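Local coordinates for Ara h 8 allergen isoform (Arachis hypogaea, PDB 6V8M), which is a peanut allergen of the PR-10 (Bet v 1) family that binds 8-anilino-1-naphthalene sulfonate in the crystal and may bind plant hormones such as abscisic acid, at residues A[28-42]-A[48-60]. Residues are numbered along the deposited sequence; the frame is centred on the assembly and turned at random.
With 2AN (8-anilino-1-naphthalene sulfonate), chain G; 2AN (8-anilino-1-naphthalene sulfonate), chain D; 2AN (8-anilino-1-naphthalene sulfonate), chain E.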
ATOM      1  N   ASP A  28      -3.825  -8.407   4.201  1.00 34.91           N
ATOM      2  CA  ASP A  28      -4.284  -9.235   3.053  1.00 37.75           C
ATOM      3  C   ASP A  28      -5.713  -9.721   3.287  1.00 38.42           C
ATOM      4  O   ASP A  28      -6.483  -9.748   2.322  1.00 39.39           O
ATOM      5  CB  ASP A  28      -3.347 -10.414   2.788  1.00 40.75           C
ATOM      6  CG  ASP A  28      -1.988  -9.979   2.280  1.00 42.28           C
ATOM      7  OD1 ASP A  28      -1.850  -8.798   1.909  1.00 41.75           O
ATOM      8  OD2 ASP A  28      -1.065 -10.808   2.307  1.00 45.84           O
ATOM      9  N   GLU A  29      -6.058 -10.087   4.518  1.00 37.96           N
ATOM     10  CA  GLU A  29      -7.425 -10.565   4.845  1.00 40.81           C
ATOM     11  C   GLU A  29      -8.394  -9.391   5.036  1.00 39.40           C
ATOM     12  O   GLU A  29      -9.539  -9.506   4.585  1.00 38.78           O
ATOM     13  CB  GLU A  29      -7.355 -11.485   6.063  1.00 46.76           C
ATOM     14  CG  GLU A  29      -6.388 -12.637   5.836  1.00 52.63           C
ATOM     15  CD  GLU A  29      -6.780 -13.986   6.418  1.00 63.16           C
ATOM     16  OE1 GLU A  29      -6.300 -15.027   5.891  1.00 69.45           O
ATOM     17  OE2 GLU A  29      -7.568 -14.002   7.394  1.00 71.91           O
ATOM     18  N   LEU A  30      -7.959  -8.296   5.662  1.00 36.89           N
ATOM     19  CA  LEU A  30      -8.875  -7.159   5.970  1.00 36.94           C
ATOM     20  C   LEU A  30      -9.198  -6.353   4.716  1.00 36.08           C
ATOM     21  O   LEU A  30     -10.332  -5.887   4.584  1.00 37.61           O
ATOM     22  CB  LEU A  30      -8.230  -6.248   7.013  1.00 37.32           C
ATOM     23  CG  LEU A  30      -8.373  -6.701   8.453  1.00 41.77           C
ATOM     24  CD1 LEU A  30      -7.731  -5.681   9.376  1.00 40.33           C
ATOM     25  CD2 LEU A  30      -9.838  -6.895   8.822  1.00 42.87           C
ATOM     26  N   THR A  31      -8.242  -6.132   3.828  1.00 34.01           N
ATOM     27  CA  THR A  31      -8.445  -5.138   2.745  1.00 34.54           C
ATOM     28  C   THR A  31      -9.681  -5.490   1.928  1.00 34.97           C
ATOM     29  O   THR A  31     -10.516  -4.622   1.725  1.00 34.80           O
ATOM     30  CB  THR A  31      -7.180  -4.915   1.912  1.00 35.27           C
ATOM     31  OG1 THR A  31      -6.199  -4.389   2.826  1.00 34.52           O
ATOM     32  CG2 THR A  31      -7.427  -3.988   0.750  1.00 36.20           C
ATOM     33  N   PRO A  32      -9.859  -6.717   1.380  1.00 34.09           N
ATOM     34  CA  PRO A  32     -11.037  -6.979   0.562  1.00 35.09           C
ATOM     35  C   PRO A  32     -12.351  -6.965   1.356  1.00 35.36           C
ATOM     36  O   PRO A  32     -13.396  -6.840   0.761  1.00 36.71           O
ATOM     37  CB  PRO A  32     -10.784  -8.350  -0.096  1.00 37.32           C
ATOM     38  CG  PRO A  32      -9.536  -8.914   0.569  1.00 37.60           C
ATOM     39  CD  PRO A  32      -8.903  -7.830   1.417  1.00 35.20           C
ATOM     40  N   LYS A  33     -12.286  -7.170   2.677  1.00 36.56           N
ATOM     41  CA  LYS A  33     -13.467  -7.092   3.560  1.00 39.27           C
ATOM     42  C   LYS A  33     -13.933  -5.650   3.688  1.00 37.84           C
ATOM     43  O   LYS A  33     -15.128  -5.438   3.907  1.00 40.46           O
ATOM     44  CB  LYS A  33     -13.126  -7.587   4.964  1.00 42.53           C
ATOM     45  CG  LYS A  33     -13.272  -9.074   5.162  1.00 47.11           C
ATOM     46  CD  LYS A  33     -13.237  -9.483   6.609  1.00 48.99           C
ATOM     47  CE  LYS A  33     -12.933 -10.959   6.740  1.00 53.69           C
ATOM     48  NZ  LYS A  33     -12.804 -11.358   8.162  1.00 57.64           N
ATOM     49  N   LEU A  34     -12.998  -4.699   3.603  1.00 35.59           N
ATOM     50  CA  LEU A  34     -13.289  -3.266   3.866  1.00 37.41           C
ATOM     51  C   LEU A  34     -13.439  -2.461   2.574  1.00 40.60           C
ATOM     52  O   LEU A  34     -14.163  -1.455   2.626  1.00 45.27           O
ATOM     53  CB  LEU A  34     -12.180  -2.700   4.740  1.00 35.12           C
ATOM     54  CG  LEU A  34     -12.068  -3.328   6.122  1.00 37.08           C
ATOM     55  CD1 LEU A  34     -10.905  -2.746   6.881  1.00 38.26           C
ATOM     56  CD2 LEU A  34     -13.347  -3.141   6.906  1.00 39.98           C
ATOM     57  N   ILE A  35     -12.753  -2.806   1.481  1.00 36.40           N
ATOM     58  CA  ILE A  35     -12.844  -2.002   0.228  1.00 37.72           C
ATOM     59  C   ILE A  35     -13.659  -2.823  -0.762  1.00 39.05           C
ATOM     60  O   ILE A  35     -13.154  -3.811  -1.278  1.00 38.12           O
ATOM     61  CB  ILE A  35     -11.460  -1.629  -0.330  1.00 37.37           C
ATOM     62  CG1 ILE A  35     -10.624  -0.836   0.677  1.00 37.37           C
ATOM     63  CG2 ILE A  35     -11.580  -0.893  -1.650  1.00 37.91           C
ATOM     64  CD1 ILE A  35     -11.104   0.577   0.910  1.00 39.75           C
ATOM     65  N   PRO A  36     -14.925  -2.437  -1.029  1.00 42.32           N
ATOM     66  CA  PRO A  36     -15.800  -3.232  -1.894  1.00 43.40           C
ATOM     67  C   PRO A  36     -15.146  -3.571  -3.246  1.00 40.40           C
ATOM     68  O   PRO A  36     -15.276  -4.676  -3.694  1.00 40.82           O
ATOM     69  CB  PRO A  36     -17.006  -2.300  -2.076  1.00 46.48           C
ATOM     70  CG  PRO A  36     -17.038  -1.481  -0.796  1.00 46.98           C
ATOM     71  CD  PRO A  36     -15.571  -1.207  -0.534  1.00 44.37           C
ATOM     72  N   ALA A  37     -14.428  -2.622  -3.845  1.00 38.41           N
ATOM     73  CA  ALA A  37     -13.851  -2.795  -5.201  1.00 37.10           C
ATOM     74  C   ALA A  37     -12.787  -3.886  -5.187  1.00 35.91           C
ATOM     75  O   ALA A  37     -12.619  -4.505  -6.251  1.00 38.24           O
ATOM     76  CB  ALA A  37     -13.243  -1.537  -5.740  1.00 38.28           C
ATOM     77  N   ILE A  38     -12.032  -4.058  -4.096  1.00 33.55           N
ATOM     78  CA  ILE A  38     -10.976  -5.109  -4.096  1.00 34.19           C
ATOM     79  C   ILE A  38     -11.619  -6.475  -3.836  1.00 35.25           C
ATOM     80  O   ILE A  38     -12.262  -6.667  -2.748  1.00 36.34           O
ATOM     81  CB  ILE A  38      -9.860  -4.781  -3.106  1.00 34.31           C
ATOM     82  CG1 ILE A  38      -9.166  -3.473  -3.499  1.00 36.67           C
ATOM     83  CG2 ILE A  38      -8.886  -5.945  -3.026  1.00 33.84           C
ATOM     84  CD1 ILE A  38      -8.329  -2.868  -2.394  1.00 37.04           C
ATOM     85  N   GLN A  39     -11.464  -7.384  -4.805  1.00 35.84           N
ATOM     86  CA  GLN A  39     -12.101  -8.723  -4.776  1.00 37.11           C
ATOM     87  C   GLN A  39     -11.221  -9.693  -4.007  1.00 36.76           C
ATOM     88  O   GLN A  39     -11.764 -10.526  -3.243  1.00 35.56           O
ATOM     89  CB  GLN A  39     -12.310  -9.256  -6.183  1.00 39.60           C
ATOM     90  CG  GLN A  39     -13.210  -8.389  -7.039  1.00 42.35           C
ATOM     91  CD  GLN A  39     -14.547  -8.120  -6.403  1.00 45.46           C
ATOM     92  OE1 GLN A  39     -15.400  -9.008  -6.278  1.00 45.64           O
ATOM     93  NE2 GLN A  39     -14.759  -6.860  -6.052  1.00 47.10           N
ATOM     94  N   SER A  40      -9.904  -9.599  -4.188  1.00 36.12           N
ATOM     95  CA  SER A  40      -9.013 -10.626  -3.631  1.00 35.80           C
ATOM     96  C   SER A  40      -7.595 -10.131  -3.552  1.00 35.34           C
ATOM     97  O   SER A  40      -7.186  -9.348  -4.404  1.00 34.34           O
ATOM     98  CB  SER A  40      -9.111 -11.904  -4.418  1.00 37.46           C
ATOM     99  OG  SER A  40      -8.785 -11.700  -5.788  1.00 37.60           O
ATOM    100  N   ILE A  41      -6.903 -10.632  -2.539  1.00 35.00           N
ATOM    101  CA  ILE A  41      -5.429 -10.531  -2.424  1.00 34.76           C
ATOM    102  C   ILE A  41      -4.927 -11.958  -2.268  1.00 36.39           C
ATOM    103  O   ILE A  41      -5.288 -12.633  -1.302  1.00 39.00           O
ATOM    104  CB  ILE A  41      -4.992  -9.586  -1.305  1.00 34.38           C
ATOM    105  CG1 ILE A  41      -5.546  -8.173  -1.537  1.00 36.13           C
ATOM    106  CG2 ILE A  41      -3.476  -9.641  -1.169  1.00 34.87           C
ATOM    107  CD1 ILE A  41      -5.157  -7.130  -0.492  1.00 37.07           C
ATOM    108  N   GLU A  42      -4.229 -12.440  -3.281  1.00 38.27           N
ATOM    109  CA  GLU A  42      -3.770 -13.841  -3.367  1.00 41.58           C
ATOM    110  C   GLU A  42      -2.255 -13.850  -3.323  1.00 41.44           C
ATOM    111  O   GLU A  42      -1.651 -13.026  -4.025  1.00 38.66           O
ATOM    112  CB  GLU A  42      -4.218 -14.450  -4.685  1.00 45.62           C
ATOM    113  CG  GLU A  42      -5.723 -14.507  -4.857  1.00 50.97           C
ATOM    114  CD  GLU A  42      -6.167 -15.057  -6.205  1.00 54.60           C
ATOM    115  OE1 GLU A  42      -6.090 -14.309  -7.236  1.00 51.48           O
ATOM    116  OE2 GLU A  42      -6.548 -16.253  -6.234  1.00 61.12           O
ATOM    117  N   GLY A  48       4.728 -14.502   3.197  1.00 46.16           N
ATOM    118  CA  GLY A  48       4.440 -13.215   3.856  1.00 45.08           C
ATOM    119  C   GLY A  48       5.698 -12.461   4.271  1.00 44.45           C
ATOM    120  O   GLY A  48       5.535 -11.351   4.807  1.00 43.58           O
ATOM    121  N   GLY A  49       6.894 -13.035   4.064  1.00 46.34           N
ATOM    122  CA  GLY A  49       8.184 -12.358   4.326  1.00 44.42           C
ATOM    123  C   GLY A  49       8.719 -11.664   3.080  1.00 41.20           C
ATOM    124  O   GLY A  49       8.067 -11.661   2.038  1.00 40.29           O
ATOM    125  N   PRO A  50       9.925 -11.048   3.128  1.00 42.18           N
ATOM    126  CA  PRO A  50      10.499 -10.379   1.963  1.00 42.59           C
ATOM    127  C   PRO A  50      10.558 -11.311   0.748  1.00 43.04           C
ATOM    128  O   PRO A  50      10.865 -12.486   0.918  1.00 41.12           O
ATOM    129  CB  PRO A  50      11.918  -9.984   2.396  1.00 45.36           C
ATOM    130  CG  PRO A  50      11.839  -9.930   3.879  1.00 43.81           C
ATOM    131  CD  PRO A  50      10.820 -10.974   4.291  1.00 44.70           C
ATOM    132  N   GLY A  51      10.236 -10.775  -0.433  1.00 41.31           N
ATOM    133  CA  GLY A  51      10.198 -11.554  -1.688  1.00 41.97           C
ATOM    134  C   GLY A  51       8.805 -12.091  -1.996  1.00 39.75           C
ATOM    135  O   GLY A  51       8.631 -12.597  -3.095  1.00 39.39           O
ATOM    136  N   THR A  52       7.864 -12.044  -1.044  1.00 38.37           N
ATOM    137  CA  THR A  52       6.466 -12.515  -1.240  1.00 37.56           C
ATOM    138  C   THR A  52       5.851 -11.710  -2.386  1.00 35.02           C
ATOM    139  O   THR A  52       6.021 -10.457  -2.421  1.00 34.94           O
ATOM    140  CB  THR A  52       5.627 -12.403   0.036  1.00 37.86           C
ATOM    141  OG1 THR A  52       6.196 -13.283   1.007  1.00 39.88           O
ATOM    142  CG2 THR A  52       4.164 -12.718  -0.210  1.00 38.26           C
ATOM    143  N   VAL A  53       5.200 -12.395  -3.314  1.00 34.48           N
ATOM    144  CA  VAL A  53       4.485 -11.753  -4.448  1.00 34.52           C
ATOM    145  C   VAL A  53       2.998 -12.003  -4.277  1.00 34.21           C
ATOM    146  O   VAL A  53       2.612 -13.162  -4.068  1.00 35.20           O
ATOM    147  CB  VAL A  53       5.005 -12.255  -5.807  1.00 37.51           C
ATOM    148  CG1 VAL A  53       4.234 -11.618  -6.961  1.00 37.31           C
ATOM    149  CG2 VAL A  53       6.493 -11.951  -5.915  1.00 39.18           C
ATOM    150  N   LYS A  54       2.215 -10.941  -4.399  1.00 34.20           N
ATOM    151  CA  LYS A  54       0.751 -11.019  -4.274  1.00 35.74           C
ATOM    152  C   LYS A  54       0.098 -10.535  -5.557  1.00 35.13           C
ATOM    153  O   LYS A  54       0.592  -9.599  -6.219  1.00 33.83           O
ATOM    154  CB  LYS A  54       0.204 -10.151  -3.138  1.00 37.72           C
ATOM    155  CG  LYS A  54       1.040 -10.137  -1.869  1.00 41.90           C
ATOM    156  CD  LYS A  54       0.463  -9.218  -0.819  1.00 45.24           C
ATOM    157  CE  LYS A  54       1.358  -9.059   0.387  1.00 47.72           C
ATOM    158  NZ  LYS A  54       0.803  -8.058   1.335  1.00 47.80           N
ATOM    159  N   LYS A  55      -1.052 -11.103  -5.828  1.00 33.32           N
ATOM    160  CA  LYS A  55      -1.908 -10.644  -6.936  1.00 33.81           C
ATOM    161  C   LYS A  55      -3.116  -9.960  -6.301  1.00 33.56           C
ATOM    162  O   LYS A  55      -3.851 -10.625  -5.540  1.00 34.17           O
ATOM    163  CB  LYS A  55      -2.319 -11.816  -7.805  1.00 35.63           C
ATOM    164  CG  LYS A  55      -3.104 -11.436  -9.044  1.00 37.85           C
ATOM    165  CD  LYS A  55      -3.601 -12.663  -9.784  1.00 41.93           C
ATOM    166  CE  LYS A  55      -4.266 -12.254 -11.076  1.00 45.83           C
ATOM    167  NZ  LYS A  55      -5.201 -13.286 -11.579  1.00 50.77           N
ATOM    168  N   VAL A  56      -3.330  -8.703  -6.642  1.00 31.77           N
ATOM    169  CA  VAL A  56      -4.489  -7.954  -6.111  1.00 32.03           C
ATOM    170  C   VAL A  56      -5.487  -7.763  -7.243  1.00 33.31           C
ATOM    171  O   VAL A  56      -5.144  -7.122  -8.222  1.00 32.97           O
ATOM    172  CB  VAL A  56      -4.122  -6.602  -5.487  1.00 31.79           C
ATOM    173  CG1 VAL A  56      -5.402  -5.934  -5.033  1.00 33.30           C
ATOM    174  CG2 VAL A  56      -3.095  -6.688  -4.368  1.00 33.12           C
ATOM    175  N   THR A  57      -6.682  -8.304  -7.088  1.00 33.81           N
ATOM    176  CA  THR A  57      -7.759  -8.232  -8.102  1.00 33.93           C
ATOM    177  C   THR A  57      -8.833  -7.246  -7.629  1.00 35.21           C
ATOM    178  O   THR A  57      -9.308  -7.379  -6.505  1.00 34.77           O
ATOM    179  CB  THR A  57      -8.353  -9.616  -8.403  1.00 36.44           C
ATOM    180  OG1 THR A  57      -7.286 -10.431  -8.906  1.00 37.98           O
ATOM    181  CG2 THR A  57      -9.450  -9.536  -9.436  1.00 38.18           C
ATOM    182  N   ALA A  58      -9.254  -6.345  -8.515  1.00 34.60           N
ATOM    183  CA  ALA A  58     -10.259  -5.323  -8.182  1.00 37.33           C
ATOM    184  C   ALA A  58     -11.251  -5.158  -9.323  1.00 41.73           C
ATOM    185  O   ALA A  58     -10.873  -5.385 -10.495  1.00 41.26           O
ATOM    186  CB  ALA A  58      -9.577  -4.017  -7.843  1.00 36.51           C
ATOM    187  N   VAL A  59     -12.451  -4.694  -8.999  1.00 45.36           N
ATOM    188  CA  VAL A  59     -13.419  -4.244 -10.043  1.00 55.55           C
ATOM    189  C   VAL A  59     -13.376  -2.716 -10.068  1.00 63.36           C
ATOM    190  O   VAL A  59     -13.728  -2.104  -9.038  1.00 61.53           O
ATOM    191  CB  VAL A  59     -14.834  -4.772  -9.789  1.00 60.19           C
ATOM    192  CG1 VAL A  59     -15.826  -4.186 -10.784  1.00 63.71           C
ATOM    193  CG2 VAL A  59     -14.870  -6.289  -9.817  1.00 60.35           C
ATOM    194  N   GLU A  60     -12.883  -2.142 -11.169  1.00 70.67           N
ATOM    195  CA  GLU A  60     -12.772  -0.675 -11.373  1.00 74.90           C
ATOM    196  C   GLU A  60     -13.671  -0.314 -12.557  1.00 77.32           C
ATOM    197  O   GLU A  60     -13.937   0.886 -12.700  1.00 84.82           O
ATOM    198  CB  GLU A  60     -11.311  -0.260 -11.605  1.00 77.28           C
ATOM    199  CG  GLU A  60     -11.061   1.226 -11.384  1.00 80.88           C
ATOM    200  CD  GLU A  60      -9.599   1.658 -11.281  1.00 80.63           C
ATOM    201  OE1 GLU A  60      -9.336   2.731 -10.691  1.00 73.82           O
ATOM    202  OE2 GLU A  60      -8.718   0.931 -11.791  1.00 81.37           O
TER
HETATM  203  C1  2AN G 205      -1.589 -15.430 -11.299  0.75 61.16           C
HETATM  204  C2  2AN G 205      -0.388 -15.012 -10.820  0.75 60.66           C
HETATM  205  C3  2AN G 205       0.333 -13.984 -11.448  0.75 59.33           C
HETATM  206  C4  2AN G 205      -0.145 -13.407 -12.580  0.75 58.29           C
HETATM  207  C5  2AN G 205      -1.384 -13.814 -13.132  0.75 58.30           C
HETATM  208  C6  2AN G 205      -1.886 -13.213 -14.308  0.75 59.71           C
HETATM  209  C7  2AN G 205      -3.065 -13.599 -14.846  0.75 62.40           C
HETATM  210  C8  2AN G 205      -3.835 -14.599 -14.229  0.75 61.90           C
HETATM  211  N   2AN G 205      -2.306 -16.472 -10.677  0.75 66.64           N
HETATM  212  S   2AN G 205      -4.447 -16.436 -12.386  0.75 71.40           S
HETATM  213  C9  2AN G 205      -3.387 -15.220 -13.094  0.75 64.27           C
HETATM  214  C10 2AN G 205      -2.135 -14.844 -12.494  0.75 59.17           C
HETATM  215  C11 2AN G 205      -2.329 -16.870  -9.329  0.75 72.10           C
HETATM  216  C12 2AN G 205      -1.463 -17.860  -8.884  0.75 74.12           C
HETATM  217  C13 2AN G 205      -1.498 -18.271  -7.561  0.75 74.88           C
HETATM  218  C14 2AN G 205      -2.401 -17.717  -6.682  0.75 74.82           C
HETATM  219  C15 2AN G 205      -3.272 -16.748  -7.122  0.75 75.25           C
HETATM  220  C16 2AN G 205      -3.248 -16.325  -8.441  0.75 74.57           C
HETATM  221  O1  2AN G 205      -5.781 -16.381 -13.206  0.75 69.47           O
HETATM  222  O2  2AN G 205      -4.783 -16.019 -11.060  0.75 72.90           O
HETATM  223  O3  2AN G 205      -3.861 -17.728 -12.578  0.75 73.05           O
HETATM  224  C1  2AN D 202      -9.907   1.823  -3.930  1.00 48.08           C
HETATM  225  C2  2AN D 202      -8.891   1.717  -3.034  1.00 46.27           C
HETATM  226  C3  2AN D 202      -7.765   0.936  -3.308  1.00 43.07           C
HETATM  227  C4  2AN D 202      -7.690   0.232  -4.460  1.00 42.61           C
HETATM  228  C5  2AN D 202      -8.719   0.303  -5.423  1.00 41.75           C
HETATM  229  C6  2AN D 202      -8.591  -0.409  -6.632  1.00 38.20           C
HETATM  230  C7  2AN D 202      -9.548  -0.331  -7.577  1.00 42.88           C
HETATM  231  C8  2AN D 202     -10.681   0.481  -7.389  1.00 46.34           C
HETATM  232  N   2AN D 202     -11.028   2.582  -3.598  1.00 54.36           N
HETATM  233  S   2AN D 202     -12.325   2.199  -6.145  1.00 48.33           S
HETATM  234  C9  2AN D 202     -10.878   1.164  -6.220  1.00 42.66           C
HETATM  235  C10 2AN D 202      -9.869   1.121  -5.186  1.00 41.97           C
HETATM  236  C11 2AN D 202     -11.079   3.797  -2.904  1.00 58.14           C
HETATM  237  C12 2AN D 202     -10.016   4.694  -2.907  1.00 52.79           C
HETATM  238  C13 2AN D 202     -10.122   5.894  -2.220  1.00 51.10           C
HETATM  239  C14 2AN D 202     -11.279   6.205  -1.543  1.00 53.23           C
HETATM  240  C15 2AN D 202     -12.338   5.320  -1.542  1.00 59.20           C
HETATM  241  C16 2AN D 202     -12.243   4.112  -2.212  1.00 60.22           C
HETATM  242  O1  2AN D 202     -11.842   3.528  -5.901  1.00 48.01           O
HETATM  243  O2  2AN D 202     -13.098   1.999  -7.322  1.00 52.85           O
HETATM  244  O3  2AN D 202     -13.171   1.723  -4.934  1.00 46.09           O
HETATM  245  C1  2AN E 203      -3.613  -0.434  -7.252  1.00 43.22           C
HETATM  246  C2  2AN E 203      -3.387   0.225  -8.428  1.00 41.00           C
HETATM  247  C3  2AN E 203      -2.651   1.412  -8.469  1.00 40.43           C
HETATM  248  C4  2AN E 203      -2.249   1.982  -7.311  1.00 44.68           C
HETATM  249  C5  2AN E 203      -2.457   1.349  -6.065  1.00 41.33           C
HETATM  250  C6  2AN E 203      -1.983   1.955  -4.881  1.00 39.41           C
HETATM  251  C7  2AN E 203      -2.168   1.390  -3.686  1.00 39.76           C
HETATM  252  C8  2AN E 203      -2.793   0.142  -3.579  1.00 43.15           C
HETATM  253  N   2AN E 203      -4.435  -1.570  -7.221  1.00 44.42           N
HETATM  254  S   2AN E 203      -3.883  -2.120  -4.384  1.00 44.78           S
HETATM  255  C9  2AN E 203      -3.318  -0.470  -4.681  1.00 38.82           C
HETATM  256  C10 2AN E 203      -3.155   0.106  -5.993  1.00 39.91           C
HETATM  257  C11 2AN E 203      -5.289  -2.056  -8.234  1.00 39.37           C
HETATM  258  C12 2AN E 203      -5.537  -3.424  -8.220  1.00 37.88           C
HETATM  259  C13 2AN E 203      -6.314  -3.997  -9.213  1.00 37.26           C
HETATM  260  C14 2AN E 203      -6.863  -3.221 -10.207  1.00 37.14           C
HETATM  261  C15 2AN E 203      -6.629  -1.864 -10.225  1.00 39.64           C
HETATM  262  C16 2AN E 203      -5.845  -1.277  -9.245  1.00 41.78           C
HETATM  263  O1  2AN E 203      -3.255  -2.934  -5.383  1.00 43.92           O
HETATM  264  O2  2AN E 203      -3.573  -2.465  -3.028  1.00 46.93           O
HETATM  265  O3  2AN E 203      -5.405  -2.191  -4.606  1.00 41.37           O
HETATM  266  O   HOH W   1      -6.178 -11.679  -6.708  1.00 36.50           O
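The carbonyl O of Thr57 takes two backbone N-H groups, from Gln39 N at 2.7 Å and Ser40 N at 3.3 Å, the mark of a classic beta bulge in the antiparallel hairpin of 38-45 and 53-59. Just before the strand, Ala37 O is also shared: Val59 N reaches it at 2.8 Å, while Gln39, its chain bent at chi2 (-54°), folds NE2 back to hydrogen-bond the same oxygen at 3.2 Å from above the carbonyl plane and lays CG against Val59 CG2. Beyond the bulge, on the face of Ser40, Glu42, Lys55 and Thr57, one water bonds to Ser40 OG, Thr57 OG1, Glu42 OE1 and Lys55 O. Lys55, extended, runs along the naphthalene of one 8-anilino-1-naphthalene sulfonate, and its NZ donates a hydrogen bond to sulfonate O2 (2.8 Å). Ile38, Val56 and Ala58 share the other face, where Ile38 CG2 meets Val56 CG1 at 4.0 Å. From helix 27-34, Asp28 OD1 offers its syn lone pair to Lys54 NZ at 2.8 Å, and Tyr81 OH is a second partner of that amine. The hairpin thus presents aliphatic groups to two ligands in the Bet v 1 cavity and polar groups to a water and a third ligand on the other face, and the Asp28 carboxylate probably helps stabilise the Lys54 charge.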